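Local coordinates for VWFA domain-containing protein (Alicyclobacillus acidocaldarius subsp. acidocaldarius, PDB 3RAG), which is of unknown function but has a von Willebrand factor type A fold and probably binds a metal ion at a MIDAS-like site, here occupied by sodium, at residues L14-G19 / E156-L161; I44-R49 / A77-T82; G53-Q58 / S144-D149. One frame throughout, in Å; residues are numbered along the deposited sequence.

Interaction 1 of 3, residues L14-G19 / E156-L161. With NA (sodium ion), chain C.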
ATOM      1  N   LEU A  14       1.949  -0.767  -0.395  1.00 23.42           N
ATOM      2  CA  LEU A  14       2.026  -1.053   1.035  1.00 23.36           C
ATOM      3  C   LEU A  14       3.372  -1.711   1.316  1.00 24.07           C
ATOM      4  O   LEU A  14       3.635  -2.821   0.871  1.00 24.91           O
ATOM      5  CB  LEU A  14       0.886  -2.001   1.451  1.00 24.09           C
ATOM      6  CG  LEU A  14       1.028  -2.553   2.872  1.00 24.85           C
ATOM      7  CD1 LEU A  14       0.919  -1.417   3.893  1.00 24.45           C
ATOM      8  CD2 LEU A  14      -0.055  -3.609   3.136  1.00 27.76           C
ATOM      9  N   VAL A  15       4.234  -1.032   2.063  1.00 23.39           N
ATOM     10  CA  VAL A  15       5.546  -1.588   2.364  1.00 22.61           C
ATOM     11  C   VAL A  15       5.478  -2.228   3.750  1.00 21.76           C
ATOM     12  O   VAL A  15       5.050  -1.576   4.701  1.00 24.26           O
ATOM     13  CB  VAL A  15       6.603  -0.478   2.395  1.00 26.45           C
ATOM     14  CG1 VAL A  15       7.978  -1.067   2.752  1.00 27.21           C
ATOM     15  CG2 VAL A  15       6.640   0.245   1.023  1.00 26.04           C
ATOM     16  N   ILE A  16       5.924  -3.476   3.859  1.00 23.53           N
ATOM     17  CA  ILE A  16       5.987  -4.170   5.146  1.00 24.28           C
ATOM     18  C   ILE A  16       7.451  -4.506   5.423  1.00 24.15           C
ATOM     19  O   ILE A  16       8.098  -5.217   4.628  1.00 23.79           O
ATOM     20  CB  ILE A  16       5.104  -5.439   5.156  1.00 25.65           C
ATOM     21  CG1 ILE A  16       3.641  -5.048   4.851  1.00 23.80           C
ATOM     22  CG2 ILE A  16       5.227  -6.139   6.510  1.00 25.59           C
ATOM     23  CD1 ILE A  16       2.657  -6.231   4.760  1.00 26.52           C
ATOM     24  N   THR A  17       7.990  -4.010   6.532  1.00 22.24           N
ATOM     25  CA  THR A  17       9.440  -3.996   6.670  1.00 23.62           C
ATOM     26  C   THR A  17       9.852  -4.101   8.130  1.00 26.68           C
ATOM     27  O   THR A  17       9.069  -3.750   9.021  1.00 27.21           O
ATOM     28  CB  THR A  17      10.004  -2.676   6.019  1.00 24.84           C
ATOM     29  OG1 THR A  17      11.429  -2.680   6.027  1.00 26.37           O
ATOM     30  CG2 THR A  17       9.510  -1.414   6.804  1.00 23.16           C
ATOM     31  N   ASP A  18      11.066  -4.578   8.390  1.00 24.59           N
ATOM     32  CA  ASP A  18      11.567  -4.580   9.775  1.00 25.72           C
ATOM     33  C   ASP A  18      12.747  -3.642  10.021  1.00 28.98           C
ATOM     34  O   ASP A  18      13.524  -3.835  10.969  1.00 27.10           O
ATOM     35  CB  ASP A  18      11.838  -6.004  10.311  1.00 25.45           C
ATOM     36  CG  ASP A  18      13.065  -6.639   9.696  1.00 30.46           C
ATOM     37  OD1 ASP A  18      13.538  -6.123   8.667  1.00 26.98           O
ATOM     38  OD2 ASP A  18      13.530  -7.682  10.207  1.00 29.15           O
ATOM     39  N   GLY A  19      12.887  -2.614   9.183  1.00 26.94           N
ATOM     40  CA  GLY A  19      13.858  -1.575   9.487  1.00 28.23           C
ATOM     41  C   GLY A  19      14.249  -0.737   8.288  1.00 33.54           C
ATOM     42  O   GLY A  19      14.050  -1.158   7.151  1.00 30.84           O
ATOM     43  N   GLU A 156       0.982 -15.026   5.899  1.00 29.71           N
ATOM     44  CA  GLU A 156      -0.424 -15.202   6.294  1.00 34.03           C
ATOM     45  C   GLU A 156      -1.191 -13.873   6.261  1.00 31.78           C
ATOM     46  O   GLU A 156      -2.365 -13.817   5.855  1.00 33.34           O
ATOM     47  CB  GLU A 156      -0.523 -15.817   7.688  1.00 40.88           C
ATOM     48  CG  GLU A 156       0.212 -17.120   7.843  1.00 54.55           C
ATOM     49  CD  GLU A 156      -0.715 -18.284   8.119  1.00 73.38           C
ATOM     50  OE1 GLU A 156      -1.812 -18.329   7.510  1.00 83.92           O
ATOM     51  OE2 GLU A 156      -0.346 -19.150   8.946  1.00 73.21           O
ATOM     52  N   ALA A 157      -0.526 -12.811   6.707  1.00 28.98           N
ATOM     53  CA  ALA A 157      -1.132 -11.481   6.760  1.00 28.55           C
ATOM     54  C   ALA A 157      -1.488 -10.978   5.370  1.00 28.68           C
ATOM     55  O   ALA A 157      -2.531 -10.340   5.167  1.00 27.60           O
ATOM     56  CB  ALA A 157      -0.181 -10.476   7.458  1.00 26.73           C
ATOM     57  N   VAL A 158      -0.605 -11.233   4.413  1.00 26.55           N
ATOM     58  CA  VAL A 158      -0.841 -10.765   3.059  1.00 28.26           C
ATOM     59  C   VAL A 158      -1.997 -11.529   2.427  1.00 31.34           C
ATOM     60  O   VAL A 158      -2.844 -10.957   1.740  1.00 28.66           O
ATOM     61  CB  VAL A 158       0.431 -10.890   2.211  1.00 29.07           C
ATOM     62  CG1 VAL A 158       0.136 -10.621   0.755  1.00 30.58           C
ATOM     63  CG2 VAL A 158       1.490  -9.898   2.752  1.00 28.24           C
ATOM     64  N   ARG A 159      -2.031 -12.834   2.666  1.00 29.87           N
ATOM     65  CA  ARG A 159      -3.146 -13.643   2.204  1.00 28.47           C
ATOM     66  C   ARG A 159      -4.452 -13.110   2.800  1.00 28.53           C
ATOM     67  O   ARG A 159      -5.442 -12.937   2.093  1.00 31.91           O
ATOM     68  CB  ARG A 159      -2.921 -15.116   2.572  1.00 30.32           C
ATOM     69  CG  ARG A 159      -4.114 -16.016   2.244  1.00 43.57           C
ATOM     70  CD  ARG A 159      -3.918 -17.424   2.779  1.00 59.39           C
ATOM     71  NE  ARG A 159      -5.049 -18.284   2.432  1.00 76.55           N
ATOM     72  CZ  ARG A 159      -6.130 -18.435   3.192  1.00 86.17           C
ATOM     73  NH1 ARG A 159      -6.226 -17.786   4.350  1.00 86.43           N
ATOM     74  NH2 ARG A 159      -7.115 -19.233   2.798  1.00 90.31           N
ATOM     75  N   ASP A 160      -4.448 -12.842   4.098  1.00 27.26           N
ATOM     76  CA  ASP A 160      -5.656 -12.360   4.780  1.00 32.19           C
ATOM     77  C   ASP A 160      -6.088 -10.983   4.273  1.00 34.79           C
ATOM     78  O   ASP A 160      -7.281 -10.688   4.172  1.00 26.96           O
ATOM     79  CB  ASP A 160      -5.419 -12.290   6.285  1.00 39.53           C
ATOM     80  CG  ASP A 160      -5.421 -13.648   6.938  1.00 56.06           C
ATOM     81  OD1 ASP A 160      -5.711 -14.646   6.243  1.00 64.38           O
ATOM     82  OD2 ASP A 160      -5.144 -13.712   8.154  1.00 69.95           O
ATOM     83  N   LEU A 161      -5.117 -10.137   3.957  1.00 29.40           N
ATOM     84  CA  LEU A 161      -5.432  -8.805   3.459  1.00 30.53           C
ATOM     85  C   LEU A 161      -6.188  -8.925   2.151  1.00 30.51           C
ATOM     86  O   LEU A 161      -7.237  -8.303   1.959  1.00 30.56           O
ATOM     87  CB  LEU A 161      -4.152  -7.979   3.275  1.00 26.90           C
ATOM     88  CG  LEU A 161      -4.256  -6.607   2.599  1.00 30.67           C
ATOM     89  CD1 LEU A 161      -5.138  -5.652   3.408  1.00 27.95           C
ATOM     90  CD2 LEU A 161      -2.836  -6.021   2.478  1.00 30.79           C
TER
HETATM   91 NA    NA C 240      15.884  -5.931   8.056  1.00 39.27          NA
HETATM   92  O   HOH W   1      14.934  -4.134   6.597  1.00 36.60           O
HETATM   93  O   HOH W   2      17.870  -4.033   8.827  1.00 65.90           O
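L14 and I16 of strand 10-17 meet L161 and V158 of helix 151-165 through two buried apolar pairs. L14 and L161 reach for each other tip to tip, with CD2 of L14 3.7 Å from CD2 of L161. Each leucine has CG swung anti to its own backbone nitrogen (chi1 170° and 173°), which extends the two branches across the gap from opposite sides. One pair further along, I16 CD1 lies 4.3 Å from V158 CG2, a looser touch. The backbones stay well apart, the nearest CA atoms, those of I16 and V158, being 9.7 Å from each other, and the contact is purely side chain on side chain. This is the usual layer of a Rossmann-like alpha/beta domain: helix 151-165 packs on a face of the sheet, with V158 also resting on V139 and L141 of strand 135-142, while L14 touches M86 of helix 79-106.

Polar and metal contacts gather beyond the C-terminal end of the strand. D18 OD1 binds the sodium ion at 2.4 Å, and S144 and S146 supply two more ligands; water 1 at 2.5 Å and a longer water 2 at 2.9 Å from the ion are also bound. The other carboxylate oxygen of D18 makes a salt bridge with K150, a charge that is likely to steady the group's rotation. D142 takes hydrogen bonds from T17 OG1 and D18 N, tying this turn to the neighbouring strand's end.

Interaction 2 of 3, residues I44-R49 / A77-T82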
ATOM      1  N   ILE A  44       4.151  -0.380   7.065  1.00 23.46           N
ATOM      2  CA  ILE A  44       4.061  -1.069   8.346  1.00 23.88           C
ATOM      3  C   ILE A  44       5.461  -1.470   8.783  1.00 25.16           C
ATOM      4  O   ILE A  44       6.159  -2.225   8.085  1.00 26.33           O
ATOM      5  CB  ILE A  44       3.182  -2.331   8.248  1.00 29.38           C
ATOM      6  CG1 ILE A  44       1.724  -1.933   7.981  1.00 28.85           C
ATOM      7  CG2 ILE A  44       3.323  -3.185   9.516  1.00 25.93           C
ATOM      8  CD1 ILE A  44       0.773  -3.131   7.698  1.00 29.32           C
ATOM      9  N   GLY A  45       5.872  -0.967   9.946  1.00 24.12           N
ATOM     10  CA  GLY A  45       7.143  -1.375  10.546  1.00 24.49           C
ATOM     11  C   GLY A  45       6.826  -2.470  11.568  1.00 29.47           C
ATOM     12  O   GLY A  45       5.797  -2.426  12.230  1.00 30.10           O
ATOM     13  N   ILE A  46       7.699  -3.460  11.685  1.00 30.59           N
ATOM     14  CA  ILE A  46       7.427  -4.589  12.566  1.00 26.21           C
ATOM     15  C   ILE A  46       8.265  -4.509  13.834  1.00 27.78           C
ATOM     16  O   ILE A  46       9.490  -4.351  13.781  1.00 32.94           O
ATOM     17  CB  ILE A  46       7.724  -5.940  11.849  1.00 30.70           C
ATOM     18  CG1 ILE A  46       6.937  -6.052  10.530  1.00 30.05           C
ATOM     19  CG2 ILE A  46       7.382  -7.105  12.779  1.00 28.62           C
ATOM     20  CD1 ILE A  46       7.371  -7.274   9.672  1.00 28.31           C
ATOM     21  N   VAL A  47       7.605  -4.597  14.988  1.00 29.04           N
ATOM     22  CA  VAL A  47       8.310  -4.737  16.260  1.00 33.88           C
ATOM     23  C   VAL A  47       8.767  -6.209  16.415  1.00 37.37           C
ATOM     24  O   VAL A  47       7.933  -7.111  16.525  1.00 38.17           O
ATOM     25  CB  VAL A  47       7.401  -4.402  17.441  1.00 29.09           C
ATOM     26  CG1 VAL A  47       8.159  -4.539  18.790  1.00 30.67           C
ATOM     27  CG2 VAL A  47       6.772  -2.991  17.287  1.00 36.94           C
ATOM     28  N   GLY A  48      10.071  -6.439  16.407  1.00 42.42           N
ATOM     29  CA  GLY A  48      10.648  -7.762  16.619  1.00 49.03           C
ATOM     30  C   GLY A  48      11.022  -7.982  18.080  1.00 49.56           C
ATOM     31  O   GLY A  48      10.235  -7.656  18.970  1.00 45.49           O
ATOM     32  N   ARG A  49      12.213  -8.525  18.331  1.00 49.69           N
ATOM     33  CA  ARG A  49      12.695  -8.765  19.699  1.00 49.90           C
ATOM     34  C   ARG A  49      14.218  -8.580  19.769  1.00 48.55           C
ATOM     35  O   ARG A  49      14.882  -8.499  18.737  1.00 55.26           O
ATOM     36  CB  ARG A  49      12.320 -10.173  20.166  1.00 57.53           C
ATOM     37  CG  ARG A  49      10.819 -10.497  20.121  1.00 63.58           C
ATOM     38  CD  ARG A  49      10.013  -9.674  21.128  1.00 64.61           C
ATOM     39  NE  ARG A  49      10.609  -9.695  22.465  1.00 70.63           N
ATOM     40  CZ  ARG A  49      10.282 -10.548  23.432  1.00 79.17           C
ATOM     41  NH1 ARG A  49       9.348 -11.468  23.230  1.00 84.14           N
ATOM     42  NH2 ARG A  49      10.892 -10.479  24.607  1.00 83.62           N
ATOM     43  N   ALA A  77       1.791 -10.325  15.195  1.00 35.13           N
ATOM     44  CA  ALA A  77       0.405 -10.794  15.322  1.00 37.94           C
ATOM     45  C   ALA A  77      -0.606  -9.769  14.808  1.00 38.43           C
ATOM     46  O   ALA A  77      -1.725 -10.121  14.426  1.00 36.14           O
ATOM     47  CB  ALA A  77       0.084 -11.167  16.782  1.00 39.15           C
ATOM     48  N   ASP A  78      -0.208  -8.501  14.781  1.00 31.60           N
ATOM     49  CA  ASP A  78      -1.148  -7.446  14.405  1.00 29.28           C
ATOM     50  C   ASP A  78      -0.997  -6.917  12.995  1.00 32.49           C
ATOM     51  O   ASP A  78      -1.731  -6.015  12.589  1.00 31.02           O
ATOM     52  CB  ASP A  78      -1.066  -6.306  15.414  1.00 31.35           C
ATOM     53  CG  ASP A  78      -1.512  -6.751  16.795  1.00 39.32           C
ATOM     54  OD1 ASP A  78      -0.897  -6.365  17.807  1.00 44.59           O
ATOM     55  OD2 ASP A  78      -2.474  -7.531  16.838  1.00 41.58           O
ATOM     56  N   ILE A  79      -0.077  -7.487  12.224  1.00 32.80           N
ATOM     57  CA  ILE A  79       0.139  -6.970  10.879  1.00 29.09           C
ATOM     58  C   ILE A  79      -1.099  -7.038  10.002  1.00 29.61           C
ATOM     59  O   ILE A  79      -1.413  -6.095   9.287  1.00 28.53           O
ATOM     60  CB  ILE A  79       1.320  -7.685  10.183  1.00 28.14           C
ATOM     61  CG1 ILE A  79       2.610  -7.362  10.922  1.00 26.56           C
ATOM     62  CG2 ILE A  79       1.378  -7.323   8.682  1.00 29.03           C
ATOM     63  CD1 ILE A  79       3.809  -8.262  10.487  1.00 28.84           C
ATOM     64  N   SER A  80      -1.819  -8.151  10.055  1.00 34.09           N
ATOM     65  CA  SER A  80      -2.974  -8.321   9.185  1.00 36.75           C
ATOM     66  C   SER A  80      -4.071  -7.269   9.429  1.00 34.34           C
ATOM     67  O   SER A  80      -4.493  -6.541   8.526  1.00 31.15           O
ATOM     68  CB  SER A  80      -3.534  -9.738   9.363  1.00 44.51           C
ATOM     69  OG  SER A  80      -4.646  -9.928   8.525  1.00 44.29           O
ATOM     70  N   ALA A  81      -4.533  -7.197  10.667  1.00 33.43           N
ATOM     71  CA  ALA A  81      -5.529  -6.208  11.035  1.00 33.69           C
ATOM     72  C   ALA A  81      -5.052  -4.786  10.729  1.00 32.62           C
ATOM     73  O   ALA A  81      -5.825  -3.939  10.276  1.00 32.15           O
ATOM     74  CB  ALA A  81      -5.888  -6.358  12.523  1.00 32.03           C
ATOM     75  N   THR A  82      -3.773  -4.528  10.970  1.00 31.12           N
ATOM     76  CA  THR A  82      -3.242  -3.190  10.744  1.00 30.01           C
ATOM     77  C   THR A  82      -3.255  -2.822   9.260  1.00 28.98           C
ATOM     78  O   THR A  82      -3.627  -1.699   8.902  1.00 31.32           O
ATOM     79  CB  THR A  82      -1.821  -3.088  11.313  1.00 32.30           C
ATOM     80  OG1 THR A  82      -1.888  -3.301  12.726  1.00 28.76           O
ATOM     81  CG2 THR A  82      -1.222  -1.725  11.044  1.00 33.21           C
TER
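I46 and I79 make the closest part of this contact. Their chains cross at about a right angle, and CD1 of I79 sits 3.8 Å from both CG1 and CD1 of I46, so a single methyl straddles the end of its partner. I79 puts its CG1 arm beside its own backbone nitrogen (chi1 -65°), and from there the arm runs down to the strand. I44 serves the other half: its CD1 comes 4.3 Å from I79 CG2, 4.0 Å from the carbonyl oxygen of I79, and 4.1 Å from T82 CG2, whose side chain it meets at a slant.

T82 faces two ways. Its methyl lies against I44, while OG1 donates to D78 O at 2.7 Å, approaching from above the carbonyl plane, 41° out of it. The same oxygen also accepts from T82 N at 3.0 Å, so D78 O is gripped twice in the first turn of the helix and the threonine's rotation is fixed with its methyl toward the strand. With an alanine here, which lacks both OG1 and CG2, D78 O would keep the bond from the backbone N alone, and a gap is likely to open beside I44 CD1.

The outer side is much looser. A77, D78 and A81 are exposed and touch nothing on the strand side, and beyond V47, still bonded through its backbone to V74, the chain runs out through G48 to R49, which is poorly ordered. Inward, the contact is closed on several flanks: I79 packs on V154 and A157 of helix 151-165, I44 and T82 both touch V74 of the edge strand 71-74, and I44 reaches A83 and M86 further along helix 79-106.

Interaction 3 of 3, residues G53-Q58 / S144-D149. With NA (sodium ion), chain C.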
ATOM      1  N   GLY A  53      18.233  -3.244  17.296  1.00 32.24           N
ATOM      2  CA  GLY A  53      19.259  -2.422  16.681  1.00 34.58           C
ATOM      3  C   GLY A  53      18.951  -2.026  15.245  1.00 35.23           C
ATOM      4  O   GLY A  53      19.250  -0.910  14.842  1.00 36.68           O
ATOM      5  N   GLU A  54      18.358  -2.937  14.473  1.00 33.05           N
ATOM      6  CA  GLU A  54      18.141  -2.703  13.043  1.00 34.41           C
ATOM      7  C   GLU A  54      16.780  -2.099  12.760  1.00 33.61           C
ATOM      8  O   GLU A  54      16.497  -1.657  11.637  1.00 34.99           O
ATOM      9  CB  GLU A  54      18.286  -4.015  12.257  1.00 43.40           C
ATOM     10  CG  GLU A  54      19.644  -4.699  12.401  1.00 52.00           C
ATOM     11  CD  GLU A  54      19.694  -6.010  11.623  1.00 67.65           C
ATOM     12  OE1 GLU A  54      19.364  -5.985  10.421  1.00 60.73           O
ATOM     13  OE2 GLU A  54      20.033  -7.065  12.209  1.00 74.42           O
ATOM     14  N   GLN A  55      15.932  -2.070  13.783  1.00 33.42           N
ATOM     15  CA  GLN A  55      14.557  -1.655  13.599  1.00 32.84           C
ATOM     16  C   GLN A  55      14.382  -0.139  13.771  1.00 32.79           C
ATOM     17  O   GLN A  55      13.724   0.324  14.700  1.00 33.99           O
ATOM     18  CB  GLN A  55      13.620  -2.434  14.525  1.00 31.48           C
ATOM     19  CG  GLN A  55      13.165  -3.798  13.924  1.00 42.73           C
ATOM     20  CD  GLN A  55      14.225  -4.890  14.014  1.00 43.40           C
ATOM     21  OE1 GLN A  55      14.594  -5.514  13.006  1.00 43.93           O
ATOM     22  NE2 GLN A  55      14.729  -5.126  15.222  1.00 39.42           N
ATOM     23  N   GLY A  56      14.999   0.635  12.887  1.00 32.91           N
ATOM     24  CA  GLY A  56      14.792   2.075  12.926  1.00 32.46           C
ATOM     25  C   GLY A  56      13.674   2.471  11.991  1.00 27.78           C
ATOM     26  O   GLY A  56      13.698   2.120  10.803  1.00 29.09           O
ATOM     27  N   TYR A  57      12.699   3.209  12.511  1.00 27.92           N
ATOM     28  CA  TYR A  57      11.527   3.580  11.729  1.00 29.37           C
ATOM     29  C   TYR A  57      11.359   5.083  11.480  1.00 26.21           C
ATOM     30  O   TYR A  57      10.286   5.515  11.115  1.00 25.85           O
ATOM     31  CB  TYR A  57      10.240   2.982  12.332  1.00 27.61           C
ATOM     32  CG  TYR A  57      10.289   1.470  12.274  1.00 27.52           C
ATOM     33  CD1 TYR A  57      10.536   0.823  11.073  1.00 31.45           C
ATOM     34  CD2 TYR A  57      10.138   0.699  13.429  1.00 29.00           C
ATOM     35  CE1 TYR A  57      10.636  -0.573  11.004  1.00 26.85           C
ATOM     36  CE2 TYR A  57      10.223  -0.697  13.373  1.00 29.21           C
ATOM     37  CZ  TYR A  57      10.459  -1.323  12.149  1.00 29.06           C
ATOM     38  OH  TYR A  57      10.544  -2.705  12.067  1.00 27.44           O
ATOM     39  N   GLN A  58      12.406   5.886  11.677  0.56 27.91           N
ATOM     40  CA  GLN A  58      12.310   7.281  11.235  0.56 26.39           C
ATOM     41  C   GLN A  58      12.011   7.255   9.741  0.56 26.97           C
ATOM     42  O   GLN A  58      11.078   7.906   9.276  0.56 26.46           O
ATOM     43  CB  GLN A  58      13.619   8.056  11.464  0.56 28.01           C
ATOM     44  CG  GLN A  58      14.019   8.278  12.921  0.56 22.72           C
ATOM     45  CD  GLN A  58      13.097   9.259  13.656  0.56 20.64           C
ATOM     46  OE1 GLN A  58      12.219   9.884  13.064  0.56 24.37           O
ATOM     47  NE2 GLN A  58      13.297   9.378  14.956  0.56 18.43           N
ATOM     48  N   SER A 144      14.952  -9.046   3.743  1.00 26.08           N
ATOM     49  CA  SER A 144      16.335  -9.030   4.191  1.00 27.04           C
ATOM     50  C   SER A 144      16.539 -10.147   5.209  1.00 31.49           C
ATOM     51  O   SER A 144      15.574 -10.732   5.702  1.00 30.33           O
ATOM     52  CB  SER A 144      16.672  -7.681   4.815  1.00 28.39           C
ATOM     53  OG  SER A 144      15.832  -7.445   5.916  1.00 29.93           O
ATOM     54  N   ALA A 145      17.797 -10.439   5.530  1.00 29.19           N
ATOM     55  CA  ALA A 145      18.108 -11.582   6.388  1.00 30.74           C
ATOM     56  C   ALA A 145      17.367 -11.541   7.720  1.00 33.10           C
ATOM     57  O   ALA A 145      16.906 -12.566   8.210  1.00 32.58           O
ATOM     58  CB  ALA A 145      19.637 -11.695   6.614  1.00 27.96           C
ATOM     59  N   SER A 146      17.236 -10.362   8.310  1.00 29.56           N
ATOM     60  CA  SER A 146      16.610 -10.296   9.628  1.00 31.45           C
ATOM     61  C   SER A 146      15.112 -10.594   9.583  1.00 29.93           C
ATOM     62  O   SER A 146      14.489 -10.772  10.622  1.00 28.27           O
ATOM     63  CB  SER A 146      16.845  -8.945  10.278  1.00 35.20           C
ATOM     64  OG  SER A 146      16.107  -7.972   9.572  1.00 34.44           O
HETATM   65  N   MSE A 147      14.537 -10.662   8.384  1.00 28.45           N
HETATM   66  CA  MSE A 147      13.088 -10.911   8.257  1.00 26.65           C
HETATM   67  C   MSE A 147      12.731 -12.397   8.418  1.00 27.81           C
HETATM   68  O   MSE A 147      11.550 -12.753   8.411  1.00 30.09           O
HETATM   69  CB  MSE A 147      12.555 -10.429   6.890  1.00 25.38           C
HETATM   70  CG  MSE A 147      12.256  -8.905   6.796  1.00 25.91           C
HETATM   71 SE   MSE A 147      10.795  -8.286   7.734  1.00 17.23          SE
HETATM   72  CE  MSE A 147       9.482  -9.205   6.923  1.00 30.18           C
ATOM     73  N   ARG A 148      13.739 -13.257   8.569  1.00 26.47           N
ATOM     74  CA  ARG A 148      13.509 -14.704   8.433  1.00 29.63           C
ATOM     75  C   ARG A 148      12.383 -15.203   9.339  1.00 29.88           C
ATOM     76  O   ARG A 148      11.526 -15.975   8.918  1.00 31.29           O
ATOM     77  CB  ARG A 148      14.802 -15.498   8.697  1.00 26.60           C
ATOM     78  CG  ARG A 148      14.712 -16.958   8.244  1.00 31.74           C
ATOM     79  CD  ARG A 148      16.108 -17.605   8.209  1.00 34.38           C
ATOM     80  NE  ARG A 148      16.927 -17.057   7.118  1.00 32.63           N
ATOM     81  CZ  ARG A 148      18.089 -16.431   7.287  1.00 32.02           C
ATOM     82  NH1 ARG A 148      18.591 -16.259   8.502  1.00 33.88           N
ATOM     83  NH2 ARG A 148      18.758 -15.976   6.232  1.00 33.06           N
ATOM     84  N   ASP A 149      12.360 -14.735  10.576  1.00 28.20           N
ATOM     85  CA  ASP A 149      11.362 -15.246  11.509  1.00 31.40           C
ATOM     86  C   ASP A 149      10.025 -14.512  11.452  1.00 29.50           C
ATOM     87  O   ASP A 149       9.095 -14.881  12.143  1.00 29.40           O
ATOM     88  CB  ASP A 149      11.880 -15.173  12.920  1.00 33.91           C
ATOM     89  CG  ASP A 149      12.892 -16.246  13.209  1.00 39.03           C
ATOM     90  OD1 ASP A 149      12.816 -17.354  12.607  1.00 36.37           O
ATOM     91  OD2 ASP A 149      13.767 -15.954  14.034  1.00 33.78           O
TER
HETATM   92 NA    NA C 240      15.884  -5.931   8.056  1.00 39.27          NA
HETATM   93  O   HOH W   2      17.870  -4.033   8.827  1.00 65.90           O
HETATM   94  O   HOH W   1      14.934  -4.134   6.597  1.00 36.60           O
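This is a small, polar surface contact between two loops at the metal-binding end of the sheet, where the loop ahead of helix 58-66 leans over the one ahead of helix 151-165. E54 OE1 approaches the methylene of S146, 3.9 Å from CB, but the real link runs through solvent: water 2 donates a hydrogen bond to E54 OE1 at 2.9 Å and also reaches the sodium ion, making the glutamate a second-shell neighbour of the metal. E54 stretches out beyond CG to get there.

On the other loop, S144 OG and S146 OG bind the ion at 2.6 and 2.5 Å. Both hydroxyls stand between their backbone nitrogen and carbonyl carbon (chi1 60° and 69°), which turns them to the same ion, S144 from just before the short 3-10 segment and S146 from within it. With D142, whose OD1 is hydrogen-bonded to S144 OG, they spell the Asp-x-Ser-x-Ser signature of a MIDAS site.

Around it, Y57 OH bonds to I46 O at the end of strand 40-46, K150 NZ holds S146 O just before helix 151-165, and A145 pairs with G210 in the loop ahead of helix 214-232.

In the fold
The three contacts lie on the same side of the chain's centre. Interactions 1 and 2 are 8 Å apart between centres and share the sheet through the neighbouring strands 10-17 and 40-46, while their helices pack against each other, A157 on I79. Interaction 3 lies farther out, about 14 Å from interaction 1 and 12 Å from interaction 2, yet it shares the sodium ion and both waters with interaction 1. Along the chain, interaction 2 and both segments of interaction 3 fall between the two segments of interaction 1. The metal-binding Ser motif follows D18 in sequence, the reverse of the classical order, consistent with a circularly permuted von Willebrand A domain.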